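Local coordinates for protein levoglucosan dehydrogenase (Pseudarthrobacter phenanthrenivorans, PDB 6A3F) that oxidises the anhydrosugar levoglucosan to 3-dehydrolevoglucosan with NAD(+) as hydride acceptor, working as a homotetramer of the Gfo/Idh/MocA family, at residues 58-63 and 92-97; 83-88 and 110-115; 213-218 and 387-392; 234-239 and 285-290. All blocks are in the same frame, centred on the assembly; numbering follows the deposited sequence.

Contact 1. Residues 58-63 and 92-97; sequences RKVIAE and PDIHVV
Ile-94 reaches across to Lys-59 and Val-60 with a single methyl. No hydrogen bond joins the segments. The CB of Ile-94 packs against the backbone of Ile-88. CG2 is anti to the backbone N, and CG1 is anti to the carbonyl carbon (chi1 -59°); the CG1 branch is the one that crosses the gap. That branch bends at chi2 (-66°), which turns its end toward segment 58-63. CD1 then lies 3.7 Å from Lys-59 CG and 3.7 Å from Val-60 CG1. It is also 3.9 Å from Lys-59 CB. The methyl therefore rests on the aliphatic root of the lysine, and not on its charge. The amine continues past it to a salt bridge with Glu-79. Val-60 meets Ile-94 at about a right angle, through CG1 alone. The contact is plain apolar packing in the nucleotide-binding Rossmann domain. Segment 58-63 runs along strand 55-62, and segment 92-97 is a loop that runs into the start of strand 96-100. Strand 23-30 lies between these two strands in the parallel sheet, so the contact reaches over that middle strand. Ile-88 of helix 85-89 touches both Val-60 and Ile-94, and so closes the cluster from the helix side.

Contact 2. Residues 83-88 and 110-115; sequences SDWRSI and AIAAAE
Trp-85 and Arg-86 both touch Ala-112, and its CB is the one atom of segment 110-115 that they meet. Trp-85 holds its CG between the backbone N and the carbonyl carbon (chi1 66°). This carries the indole toward helix 106-115, where it also packs on Glu-108 and Ile-109. Its CZ3 is 4.1 Å from Ala-112 CB, which lies at the ring edge and close to the ring plane. Arg-86 takes another path. Its chain folds at chi3 (67°), and NH2 comes to 3.8 Å from Ala-112 CB at an oblique approach. Nearer its root the arginine lies on the indole: with CG anti to the carbonyl carbon (chi1 -61°), Arg-86 CG sits 3.7 Å above one ring face, toward the rim. The two side chains thus cover the alanine methyl together. At the start of helix 85-89, Asp-84 is the N-cap; its OD1 accepts a weak bond from Arg-86 N. Ser-87 OG donates to Asp-84 O over 2.6 Å, nearly in line with the carbonyl, and Ser-87 N is a second donor to it. The contact joins the helices before and after strand 96-100, an alpha-beta-alpha succession characteristic of the NAD-binding Rossmann fold.

Contact 3. Residues 213-218 and 387-392; sequences HVIDMA and ALIDDA
Ile-215 packs on Ile-389 and Asp-390, and it is the one residue of segment 213-218 that touches the other helix. Two residues earlier, His-213 binds levoglucosan. Its ring meets Tyr-153, which also binds the sugar, edge-to-face. Val-214 follows and packs on Tyr-181 of strand 174-182. Then comes Ile-215, whose CB points at the other helix. With chi1 at -67°, CG2 is anti to the backbone N and comes to 3.6 Å from Ile-389 CD1. The longer branch extends further (chi2 165°), so that CD1 lies 4.0 Å from Ile-389 CG2. The two isoleucines slide past each other in opposite directions, each offering both of its branch ends. This is helix-to-helix packing in the alpha/beta part of the Gfo/Idh/MocA fold, where helices 206-221 and 380-399 lie against the large mixed sheet. Phe-225 of that sheet touches both isoleucines. Ile-215 CD1 also meets Asp-390 OD1 at 3.6 Å, a van der Waals contact with a buried carboxylate that also packs on Leu-207 and Thr-212. Asp-216 comes next and forms a salt bridge with Arg-154. Met-217 rests on Tyr-153, and Ala-218 closes the segment against Phe-177 and Phe-225.

Contact 4. Residues 234-239 and 285-290; sequences TWIPER and TRNAHG
Thr-285 OG1 lies 4.4 Å from Trp-235 NE1, close to the indole plane at its edge; it is gripped by two groups, neither of them the indole. Asn-287 N donates to Thr-285 OG1 over 3.1 Å at an angle of 150°, which makes an ST turn. Glu-267 OE1 is its second hydrogen-bond partner. The same carboxylate oxygen takes a bond from Trp-235 NE1. Glu-267 thus ties the threonine to the tryptophan, although the two do not bond directly. The turn probably helps to place Asn-287, the main bridge between the segments. Its CG is anti to the carbonyl carbon (chi1 -63°), and the amide is carried between Trp-235 and Ile-236. Asn-287 CG is 3.8 Å from Trp-235 CD1. Asn-287 OD1 comes to 3.9 Å from Trp-235 CD1, in the ring plane and at its edge. The amide plane is turned 67° from the ring. Asn-287 ND2 packs against Ile-236 CD1 at 3.4 Å, a tight contact with no hydrogen bond. On its other branch, Ile-236 CG2 sits 3.6 Å over the centre of the Arg-239 guanidinium. The contact lies in the C-terminal substrate-binding domain, with the Thr-285 side chain about 6 Å from that of levoglucosan-binding Gln-183. Segment 234-239 links strand 225-233 of the large sheet to strand 238-242 of the small antiparallel pair. Segment 285-290 leaves strand 279-285 and heads for strand 294-301. Asp-266, just before strand 267-274, binds the backbone N of both Trp-235 and Ile-236. Val-279 of a neighbouring subunit packs on Trp-235.

Overall arrangement
Contacts 1 and 2 form one continuous piece of the nucleotide-binding domain. Their centres are 9 Å apart, and Val-60 CG1 meets Ile-88 CG1 at 3.6 Å. Their segments alternate along the chain. Glu-63, an NADH-binding residue, ends one segment of contact 1, and the Trp-85 side chain of contact 2 is about 7 Å from that of Thr-101, which also binds NADH. Contacts 3 and 4 belong to the sugar-binding half. Contact 4 is nested in the loop that contact 3 closes, with nearest atoms about 8 Å apart. His-213 of contact 3 binds levoglucosan, and Arg-286 of contact 4 forms a salt bridge with Asp-209, also a levoglucosan-binding residue. Contacts 1 and 4 are 37 Å apart between centres.

Contact 1. Residues 58-63 and 92-97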
loop_
_atom_site.group_PDB
_atom_site.type_symbol
_atom_site.label_atom_id
_atom_site.label_comp_id
_atom_site.label_asym_id
_atom_site.label_seq_id
_atom_site.Cartn_x
_atom_site.Cartn_y
_atom_site.Cartn_z
ATOM N N ARG B 58 -4.635 -26.559 31.581
ATOM C CA ARG B 58 -5.022 -25.336 32.208
ATOM C C ARG B 58 -5.493 -25.700 33.620
ATOM O O ARG B 58 -6.670 -25.897 33.828
ATOM C CB ARG B 58 -6.123 -24.632 31.405
ATOM C CG ARG B 58 -5.691 -24.210 30.004
ATOM C CD ARG B 58 -6.819 -23.782 29.076
ATOM N NE ARG B 58 -7.407 -24.942 28.410
ATOM C CZ ARG B 58 -8.629 -25.021 27.906
ATOM N NH1 ARG B 58 -9.486 -24.020 28.005
ATOM N NH2 ARG B 58 -9.013 -26.159 27.357
ATOM N N LYS B 59 -4.546 -25.802 34.551
ATOM C CA LYS B 59 -4.819 -26.471 35.818
ATOM C C LYS B 59 -5.465 -25.489 36.792
ATOM O O LYS B 59 -6.527 -25.790 37.386
ATOM C CB LYS B 59 -3.539 -27.076 36.402
ATOM C CG LYS B 59 -3.773 -27.971 37.620
ATOM C CD LYS B 59 -4.737 -29.113 37.349
ATOM C CE LYS B 59 -4.596 -30.213 38.377
ATOM N NZ LYS B 59 -5.230 -31.476 37.928
ATOM N N VAL B 60 -4.846 -24.329 36.957
ATOM C CA VAL B 60 -5.317 -23.365 37.951
ATOM C C VAL B 60 -5.065 -21.937 37.459
ATOM O O VAL B 60 -4.055 -21.685 36.851
ATOM C CB VAL B 60 -4.618 -23.618 39.301
ATOM C CG1 VAL B 60 -3.131 -23.339 39.254
ATOM C CG2 VAL B 60 -5.264 -22.826 40.411
ATOM N N ILE B 61 -5.992 -21.035 37.774
ATOM C CA ILE B 61 -5.867 -19.599 37.502
ATOM C C ILE B 61 -6.054 -18.825 38.814
ATOM O O ILE B 61 -6.922 -19.150 39.607
ATOM C CB ILE B 61 -6.864 -19.158 36.407
ATOM C CG1 ILE B 61 -6.652 -17.719 35.949
ATOM C CG2 ILE B 61 -8.304 -19.419 36.819
ATOM C CD1 ILE B 61 -7.390 -17.397 34.680
ATOM N N ALA B 62 -5.198 -17.830 39.012
ATOM C CA ALA B 62 -5.295 -16.905 40.156
ATOM C C ALA B 62 -5.788 -15.548 39.682
ATOM O O ALA B 62 -5.252 -15.017 38.698
ATOM C CB ALA B 62 -3.937 -16.761 40.780
ATOM N N GLU B 63 -6.770 -14.987 40.382
ATOM C CA GLU B 63 -7.143 -13.596 40.222
ATOM C C GLU B 63 -7.242 -12.946 41.619
ATOM O O GLU B 63 -6.980 -13.592 42.632
ATOM C CB GLU B 63 -8.463 -13.441 39.467
ATOM C CG GLU B 63 -8.498 -14.132 38.121
ATOM C CD GLU B 63 -7.634 -13.523 37.029
ATOM O OE1 GLU B 63 -7.221 -12.373 37.164
ATOM O OE2 GLU B 63 -7.354 -14.245 36.036
ATOM N N PRO B 92 2.936 -28.852 44.595
ATOM C CA PRO B 92 3.992 -29.538 43.900
ATOM C C PRO B 92 3.532 -30.085 42.542
ATOM O O PRO B 92 4.381 -30.463 41.763
ATOM C CB PRO B 92 4.397 -30.668 44.852
ATOM C CG PRO B 92 3.111 -31.036 45.507
ATOM C CD PRO B 92 2.420 -29.695 45.699
ATOM N N ASP B 93 2.237 -30.089 42.251
ATOM C CA ASP B 93 1.733 -30.627 40.982
ATOM C C ASP B 93 1.532 -29.602 39.875
ATOM O O ASP B 93 0.911 -29.920 38.840
ATOM C CB ASP B 93 0.385 -31.320 41.226
ATOM C CG ASP B 93 0.558 -32.582 42.031
ATOM O OD1 ASP B 93 1.514 -33.341 41.754
ATOM O OD2 ASP B 93 -0.226 -32.785 42.969
ATOM N N ILE B 94 1.905 -28.362 40.159
ATOM C CA ILE B 94 1.978 -27.348 39.097
ATOM C C ILE B 94 3.392 -27.348 38.521
ATOM O O ILE B 94 4.368 -27.255 39.271
ATOM C CB ILE B 94 1.562 -25.982 39.640
ATOM C CG1 ILE B 94 0.135 -26.040 40.188
ATOM C CG2 ILE B 94 1.766 -24.880 38.599
ATOM C CD1 ILE B 94 -0.931 -26.281 39.172
ATOM N N HIS B 95 3.496 -27.479 37.195
ATOM C CA HIS B 95 4.787 -27.573 36.530
ATOM C C HIS B 95 5.225 -26.220 35.964
ATOM O O HIS B 95 6.404 -25.946 35.929
ATOM C CB HIS B 95 4.753 -28.655 35.465
ATOM C CG HIS B 95 4.263 -29.957 35.992
ATOM N ND1 HIS B 95 2.983 -30.409 35.743
ATOM C CD2 HIS B 95 4.851 -30.861 36.816
ATOM C CE1 HIS B 95 2.816 -31.566 36.351
ATOM N NE2 HIS B 95 3.944 -31.851 37.023
ATOM N N VAL B 96 4.257 -25.396 35.566
ATOM C CA VAL B 96 4.507 -24.159 34.817
ATOM C C VAL B 96 3.727 -23.012 35.456
ATOM O O VAL B 96 2.518 -23.115 35.655
ATOM C CB VAL B 96 4.104 -24.318 33.337
ATOM C CG1 VAL B 96 4.267 -23.010 32.592
ATOM C CG2 VAL B 96 4.898 -25.423 32.636
ATOM N N VAL B 97 4.411 -21.904 35.693
ATOM C CA VAL B 97 3.766 -20.693 36.131
ATOM C C VAL B 97 3.828 -19.626 35.026
ATOM O O VAL B 97 4.915 -19.320 34.522
ATOM C CB VAL B 97 4.427 -20.191 37.418
ATOM C CG1 VAL B 97 3.857 -18.873 37.886
ATOM C CG2 VAL B 97 4.310 -21.259 38.491
#

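Contact 2. Residues 83-88 and 110-115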
loop_
_atom_site.group_PDB
_atom_site.type_symbol
_atom_site.label_atom_id
_atom_site.label_comp_id
_atom_site.label_asym_id
_atom_site.label_seq_id
_atom_site.Cartn_x
_atom_site.Cartn_y
_atom_site.Cartn_z
ATOM N N SER B 83 -7.536 -17.143 44.864
ATOM C CA SER B 83 -7.139 -15.730 45.009
ATOM C C SER B 83 -5.743 -15.616 45.633
ATOM O O SER B 83 -5.280 -14.510 45.934
ATOM C CB SER B 83 -8.134 -14.985 45.841
ATOM O OG SER B 83 -8.431 -15.754 46.997
ATOM N N ASP B 84 -5.077 -16.741 45.847
ATOM C CA ASP B 84 -3.782 -16.743 46.486
ATOM C C ASP B 84 -2.764 -17.372 45.555
ATOM O O ASP B 84 -2.687 -18.581 45.422
ATOM C CB ASP B 84 -3.850 -17.539 47.786
ATOM C CG ASP B 84 -2.521 -17.595 48.497
ATOM O OD1 ASP B 84 -1.660 -16.701 48.287
ATOM O OD2 ASP B 84 -2.351 -18.554 49.281
ATOM N N TRP B 85 -1.967 -16.532 44.938
ATOM C CA TRP B 85 -0.985 -17.008 43.977
ATOM C C TRP B 85 0.068 -17.882 44.654
ATOM O O TRP B 85 0.573 -18.832 44.039
ATOM C CB TRP B 85 -0.376 -15.822 43.207
ATOM C CG TRP B 85 0.466 -14.841 43.980
ATOM C CD1 TRP B 85 0.085 -13.570 44.300
ATOM C CD2 TRP B 85 1.824 -14.982 44.447
ATOM N NE1 TRP B 85 1.102 -12.920 44.942
ATOM C CE2 TRP B 85 2.176 -13.762 45.066
ATOM C CE3 TRP B 85 2.791 -15.999 44.401
ATOM C CZ2 TRP B 85 3.423 -13.547 45.655
ATOM C CZ3 TRP B 85 4.030 -15.791 44.972
ATOM C CH2 TRP B 85 4.334 -14.580 45.608
ATOM N N ARG B 86 0.397 -17.637 45.931
ATOM C CA ARG B 86 1.391 -18.480 46.612
ATOM C C ARG B 86 0.947 -19.947 46.599
ATOM O O ARG B 86 1.798 -20.820 46.549
ATOM C CB ARG B 86 1.637 -18.031 48.063
ATOM C CG ARG B 86 2.185 -16.611 48.189
ATOM C CD ARG B 86 3.074 -16.407 49.402
ATOM N NE ARG B 86 4.324 -17.168 49.312
ATOM C CZ ARG B 86 5.499 -16.667 48.929
ATOM N NH1 ARG B 86 5.655 -15.362 48.786
ATOM N NH2 ARG B 86 6.510 -17.477 48.666
ATOM N N SER B 87 -0.368 -20.213 46.632
ATOM C CA SER B 87 -0.889 -21.598 46.682
ATOM C C SER B 87 -0.534 -22.369 45.408
ATOM O O SER B 87 -0.413 -23.615 45.403
ATOM C CB SER B 87 -2.375 -21.623 46.907
ATOM O OG SER B 87 -3.071 -21.151 45.767
ATOM N N ILE B 88 -0.400 -21.613 44.322
ATOM C CA ILE B 88 0.023 -22.180 43.051
ATOM C C ILE B 88 1.512 -22.514 43.141
ATOM O O ILE B 88 1.899 -23.628 42.793
ATOM C CB ILE B 88 -0.279 -21.231 41.865
ATOM C CG1 ILE B 88 -1.777 -21.046 41.647
ATOM C CG2 ILE B 88 0.395 -21.772 40.621
ATOM C CD1 ILE B 88 -2.160 -19.956 40.643
ATOM N N ALA B 110 8.031 -14.476 40.422
ATOM C CA ALA B 110 8.939 -15.278 39.659
ATOM C C ALA B 110 10.007 -15.893 40.572
ATOM O O ALA B 110 10.385 -17.057 40.394
ATOM C CB ALA B 110 9.599 -14.443 38.594
ATOM N N ILE B 111 10.492 -15.103 41.517
ATOM C CA ILE B 111 11.571 -15.595 42.373
ATOM C C ILE B 111 11.043 -16.755 43.237
ATOM O O ILE B 111 11.742 -17.739 43.381
ATOM C CB ILE B 111 12.187 -14.446 43.185
ATOM C CG1 ILE B 111 12.963 -13.511 42.249
ATOM C CG2 ILE B 111 13.064 -14.984 44.327
ATOM C CD1 ILE B 111 13.220 -12.144 42.809
ATOM N N ALA B 112 9.813 -16.626 43.739
ATOM C CA ALA B 112 9.147 -17.674 44.499
ATOM C C ALA B 112 8.943 -18.927 43.635
ATOM O O ALA B 112 9.242 -20.063 44.092
ATOM C CB ALA B 112 7.854 -17.155 45.080
ATOM N N ALA B 113 8.466 -18.752 42.393
ATOM C CA ALA B 113 8.349 -19.876 41.445
ATOM C C ALA B 113 9.720 -20.506 41.128
ATOM O O ALA B 113 9.847 -21.724 41.032
ATOM C CB ALA B 113 7.694 -19.381 40.169
ATOM N N ALA B 114 10.744 -19.702 40.897
ATOM C CA ALA B 114 12.087 -20.247 40.642
ATOM C C ALA B 114 12.544 -21.119 41.833
ATOM O O ALA B 114 13.070 -22.209 41.648
ATOM C CB ALA B 114 13.073 -19.128 40.397
ATOM N N GLU B 115 12.284 -20.653 43.035
ATOM C CA GLU B 115 12.765 -21.391 44.246
ATOM C C GLU B 115 11.934 -22.672 44.413
ATOM O O GLU B 115 12.420 -23.631 44.956
ATOM C CB GLU B 115 12.734 -20.466 45.473
ATOM C CG GLU B 115 13.895 -19.484 45.535
ATOM C CD GLU B 115 13.704 -18.391 46.580
ATOM O OE1 GLU B 115 12.682 -18.447 47.307
ATOM O OE2 GLU B 115 14.570 -17.483 46.677
#

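Contact 3. Residues 213-218 and 387-392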
loop_
_atom_site.group_PDB
_atom_site.type_symbol
_atom_site.label_atom_id
_atom_site.label_comp_id
_atom_site.label_asym_id
_atom_site.label_seq_id
_atom_site.Cartn_x
_atom_site.Cartn_y
_atom_site.Cartn_z
ATOM N N HIS B 213 9.339 -4.204 23.139
ATOM C CA HIS B 213 9.046 -5.150 22.032
ATOM C C HIS B 213 10.000 -4.901 20.851
ATOM O O HIS B 213 10.543 -5.840 20.212
ATOM C CB HIS B 213 7.577 -5.028 21.598
ATOM C CG HIS B 213 6.586 -5.614 22.536
ATOM N ND1 HIS B 213 6.610 -6.917 22.864
ATOM C CD2 HIS B 213 5.493 -5.068 23.151
ATOM C CE1 HIS B 213 5.591 -7.168 23.686
ATOM N NE2 HIS B 213 4.887 -6.047 23.881
ATOM N N VAL B 214 10.214 -3.629 20.547
ATOM C CA VAL B 214 11.080 -3.226 19.440
ATOM C C VAL B 214 12.539 -3.509 19.787
ATOM O O VAL B 214 13.305 -3.942 18.918
ATOM C CB VAL B 214 10.878 -1.755 19.041
ATOM C CG1 VAL B 214 11.772 -1.350 17.861
ATOM C CG2 VAL B 214 9.413 -1.529 18.698
ATOM N N ILE B 215 12.938 -3.226 21.026
ATOM C CA ILE B 215 14.314 -3.507 21.474
ATOM C C ILE B 215 14.613 -5.002 21.374
ATOM O O ILE B 215 15.687 -5.369 20.865
ATOM C CB ILE B 215 14.543 -2.948 22.904
ATOM C CG1 ILE B 215 14.491 -1.419 22.863
ATOM C CG2 ILE B 215 15.826 -3.448 23.510
ATOM C CD1 ILE B 215 14.344 -0.808 24.223
ATOM N N ASP B 216 13.646 -5.857 21.738
ATOM C CA ASP B 216 13.813 -7.300 21.614
ATOM C C ASP B 216 14.051 -7.671 20.154
ATOM O O ASP B 216 14.995 -8.465 19.825
ATOM C CB ASP B 216 12.642 -8.121 22.187
ATOM C CG ASP B 216 12.812 -9.608 21.913
ATOM O OD1 ASP B 216 13.670 -10.267 22.571
ATOM O OD2 ASP B 216 12.168 -10.123 20.956
ATOM N N MET B 217 13.268 -7.065 19.258
ATOM C CA MET B 217 13.490 -7.298 17.813
ATOM C C MET B 217 14.878 -6.841 17.363
ATOM O O MET B 217 15.457 -7.515 16.549
ATOM C CB MET B 217 12.438 -6.604 16.941
ATOM C CG MET B 217 11.142 -7.293 16.999
ATOM S SD MET B 217 9.882 -6.588 15.852
ATOM C CE MET B 217 8.461 -7.436 16.536
ATOM N N ALA B 218 15.359 -5.702 17.827
ATOM C CA ALA B 218 16.685 -5.209 17.463
ATOM C C ALA B 218 17.757 -6.200 17.941
ATOM O O ALA B 218 18.698 -6.492 17.202
ATOM C CB ALA B 218 16.913 -3.852 18.010
ATOM N N ALA B 387 15.960 -4.773 30.238
ATOM C CA ALA B 387 15.820 -3.848 31.402
ATOM C C ALA B 387 17.061 -2.955 31.554
ATOM O O ALA B 387 16.916 -1.751 31.930
ATOM C CB ALA B 387 15.539 -4.640 32.662
ATOM N N LEU B 388 18.246 -3.505 31.258
ATOM C CA LEU B 388 19.528 -2.758 31.341
ATOM C C LEU B 388 19.552 -1.710 30.235
ATOM O O LEU B 388 19.988 -0.581 30.460
ATOM C CB LEU B 388 20.746 -3.681 31.222
ATOM C CG LEU B 388 21.037 -4.590 32.421
ATOM C CD1 LEU B 388 22.167 -5.548 32.106
ATOM C CD2 LEU B 388 21.367 -3.773 33.673
ATOM N N ILE B 389 18.982 -2.055 29.064
ATOM C CA ILE B 389 18.911 -1.078 27.983
ATOM C C ILE B 389 17.965 0.041 28.380
ATOM O O ILE B 389 18.293 1.190 28.175
ATOM C CB ILE B 389 18.463 -1.728 26.667
ATOM C CG1 ILE B 389 19.573 -2.602 26.081
ATOM C CG2 ILE B 389 18.004 -0.657 25.712
ATOM C CD1 ILE B 389 19.053 -3.663 25.125
ATOM N N ASP B 390 16.818 -0.323 28.959
ATOM C CA ASP B 390 15.847 0.682 29.427
ATOM C C ASP B 390 16.473 1.625 30.452
ATOM O O ASP B 390 16.275 2.844 30.403
ATOM C CB ASP B 390 14.636 0.019 30.057
ATOM C CG ASP B 390 13.647 -0.556 29.039
ATOM O OD1 ASP B 390 14.002 -0.617 27.842
ATOM O OD2 ASP B 390 12.499 -0.924 29.481
ATOM N N ASP B 391 17.194 1.061 31.414
ATOM C CA ASP B 391 17.826 1.939 32.445
ATOM C C ASP B 391 18.816 2.920 31.806
ATOM O O ASP B 391 18.876 4.082 32.217
ATOM C CB ASP B 391 18.541 1.104 33.492
ATOM C CG ASP B 391 17.569 0.478 34.487
ATOM O OD1 ASP B 391 16.384 0.867 34.527
ATOM O OD2 ASP B 391 18.034 -0.358 35.233
ATOM N N ALA B 392 19.543 2.468 30.790
ATOM C CA ALA B 392 20.491 3.298 30.069
ATOM C C ALA B 392 19.779 4.404 29.292
ATOM O O ALA B 392 20.247 5.535 29.228
ATOM C CB ALA B 392 21.372 2.459 29.183
#

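Contact 4. Residues 234-239 and 285-290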
loop_
_atom_site.group_PDB
_atom_site.type_symbol
_atom_site.label_atom_id
_atom_site.label_comp_id
_atom_site.label_asym_id
_atom_site.label_seq_id
_atom_site.Cartn_x
_atom_site.Cartn_y
_atom_site.Cartn_z
ATOM N N THR B 234 6.630 13.504 27.678
ATOM C CA THR B 234 5.292 13.292 28.217
ATOM C C THR B 234 4.397 14.371 27.636
ATOM O O THR B 234 4.683 15.586 27.781
ATOM C CB THR B 234 5.265 13.299 29.748
ATOM O OG1 THR B 234 6.135 12.269 30.198
ATOM C CG2 THR B 234 3.872 13.084 30.303
ATOM N N TRP B 235 3.377 13.949 26.887
ATOM C CA TRP B 235 2.517 14.855 26.152
ATOM C C TRP B 235 1.185 15.127 26.866
ATOM O O TRP B 235 0.564 16.132 26.572
ATOM C CB TRP B 235 2.197 14.254 24.787
ATOM C CG TRP B 235 3.395 13.962 23.948
ATOM C CD1 TRP B 235 3.703 12.779 23.345
ATOM C CD2 TRP B 235 4.362 14.920 23.494
ATOM N NE1 TRP B 235 4.835 12.925 22.584
ATOM C CE2 TRP B 235 5.277 14.207 22.675
ATOM C CE3 TRP B 235 4.604 16.275 23.767
ATOM C CZ2 TRP B 235 6.377 14.812 22.074
ATOM C CZ3 TRP B 235 5.704 16.867 23.170
ATOM C CH2 TRP B 235 6.571 16.142 22.343
ATOM N N ILE B 236 0.725 14.182 27.654
ATOM C CA ILE B 236 -0.557 14.311 28.414
ATOM C C ILE B 236 -0.160 14.115 29.881
ATOM O O ILE B 236 0.052 13.029 30.361
ATOM C CB ILE B 236 -1.621 13.315 27.898
ATOM C CG1 ILE B 236 -2.018 13.675 26.462
ATOM C CG2 ILE B 236 -2.817 13.246 28.867
ATOM C CD1 ILE B 236 -2.961 12.702 25.799
ATOM N N PRO B 237 0.112 15.248 30.573
ATOM C CA PRO B 237 0.800 15.157 31.841
ATOM C C PRO B 237 -0.136 14.922 33.040
ATOM O O PRO B 237 0.341 14.734 34.125
ATOM C CB PRO B 237 1.470 16.530 31.971
ATOM C CG PRO B 237 0.542 17.432 31.221
ATOM C CD PRO B 237 0.130 16.601 30.023
ATOM N N GLU B 238 -1.429 14.925 32.779
ATOM C CA GLU B 238 -2.439 14.754 33.803
ATOM C C GLU B 238 -3.590 13.925 33.227
ATOM O O GLU B 238 -4.068 14.201 32.143
ATOM C CB GLU B 238 -2.855 16.180 34.194
ATOM C CG GLU B 238 -4.092 16.344 35.005
ATOM C CD GLU B 238 -4.148 17.785 35.486
ATOM O OE1 GLU B 238 -4.888 18.570 34.886
ATOM O OE2 GLU B 238 -3.360 18.112 36.390
ATOM N N ARG B 239 -4.116 13.010 34.008
ATOM C CA ARG B 239 -5.335 12.293 33.572
ATOM C C ARG B 239 -6.319 12.127 34.740
ATOM O O ARG B 239 -5.942 12.133 35.923
ATOM C CB ARG B 239 -5.005 10.895 33.050
ATOM C CG ARG B 239 -4.240 10.892 31.730
ATOM C CD ARG B 239 -3.712 9.507 31.377
ATOM N NE ARG B 239 -2.980 9.538 30.104
ATOM C CZ ARG B 239 -3.524 9.685 28.888
ATOM N NH1 ARG B 239 -4.836 9.777 28.728
ATOM N NH2 ARG B 239 -2.722 9.757 27.820
ATOM N N THR B 285 5.571 5.557 20.830
ATOM C CA THR B 285 4.667 6.559 21.351
ATOM C C THR B 285 3.274 5.949 21.557
ATOM O O THR B 285 2.856 5.009 20.862
ATOM C CB THR B 285 4.622 7.787 20.428
ATOM O OG1 THR B 285 3.961 8.843 21.126
ATOM C CG2 THR B 285 3.918 7.512 19.111
ATOM N N ARG B 286 2.556 6.562 22.504
ATOM C CA ARG B 286 1.150 6.351 22.730
ATOM C C ARG B 286 0.315 7.485 22.117
ATOM O O ARG B 286 -0.925 7.474 22.265
ATOM C CB ARG B 286 0.920 6.272 24.242
ATOM C CG ARG B 286 1.524 5.060 24.902
ATOM C CD ARG B 286 1.314 5.013 26.424
ATOM N NE ARG B 286 1.697 3.721 26.935
ATOM C CZ ARG B 286 1.913 3.434 28.216
ATOM N NH1 ARG B 286 1.973 4.399 29.128
ATOM N NH2 ARG B 286 2.057 2.176 28.589
ATOM N N ASN B 287 0.924 8.425 21.389
ATOM C CA ASN B 287 0.269 9.674 20.996
ATOM C C ASN B 287 0.416 9.922 19.495
ATOM O O ASN B 287 0.799 11.007 19.084
ATOM C CB ASN B 287 0.809 10.871 21.799
ATOM C CG ASN B 287 0.521 10.721 23.268
ATOM O OD1 ASN B 287 1.128 9.875 23.932
ATOM N ND2 ASN B 287 -0.482 11.451 23.761
ATOM N N ALA B 288 0.178 8.876 18.673
ATOM C CA ALA B 288 0.237 8.985 17.242
ATOM C C ALA B 288 -1.123 8.626 16.618
ATOM O O ALA B 288 -1.371 7.481 16.315
ATOM C CB ALA B 288 1.329 8.079 16.743
ATOM N N HIS B 289 -2.004 9.607 16.493
ATOM C CA HIS B 289 -3.346 9.394 15.962
ATOM C C HIS B 289 -3.218 8.660 14.620
ATOM O O HIS B 289 -2.428 9.061 13.771
ATOM C CB HIS B 289 -4.052 10.739 15.782
ATOM C CG HIS B 289 -4.564 11.296 17.069
ATOM N ND1 HIS B 289 -5.573 10.666 17.790
ATOM C CD2 HIS B 289 -4.251 12.445 17.731
ATOM C CE1 HIS B 289 -5.841 11.404 18.875
ATOM N NE2 HIS B 289 -5.052 12.521 18.851
ATOM N N GLY B 290 -3.991 7.599 14.467
ATOM C CA GLY B 290 -3.998 6.797 13.206
ATOM C C GLY B 290 -3.096 5.563 13.306
ATOM O O GLY B 290 -3.202 4.631 12.422
#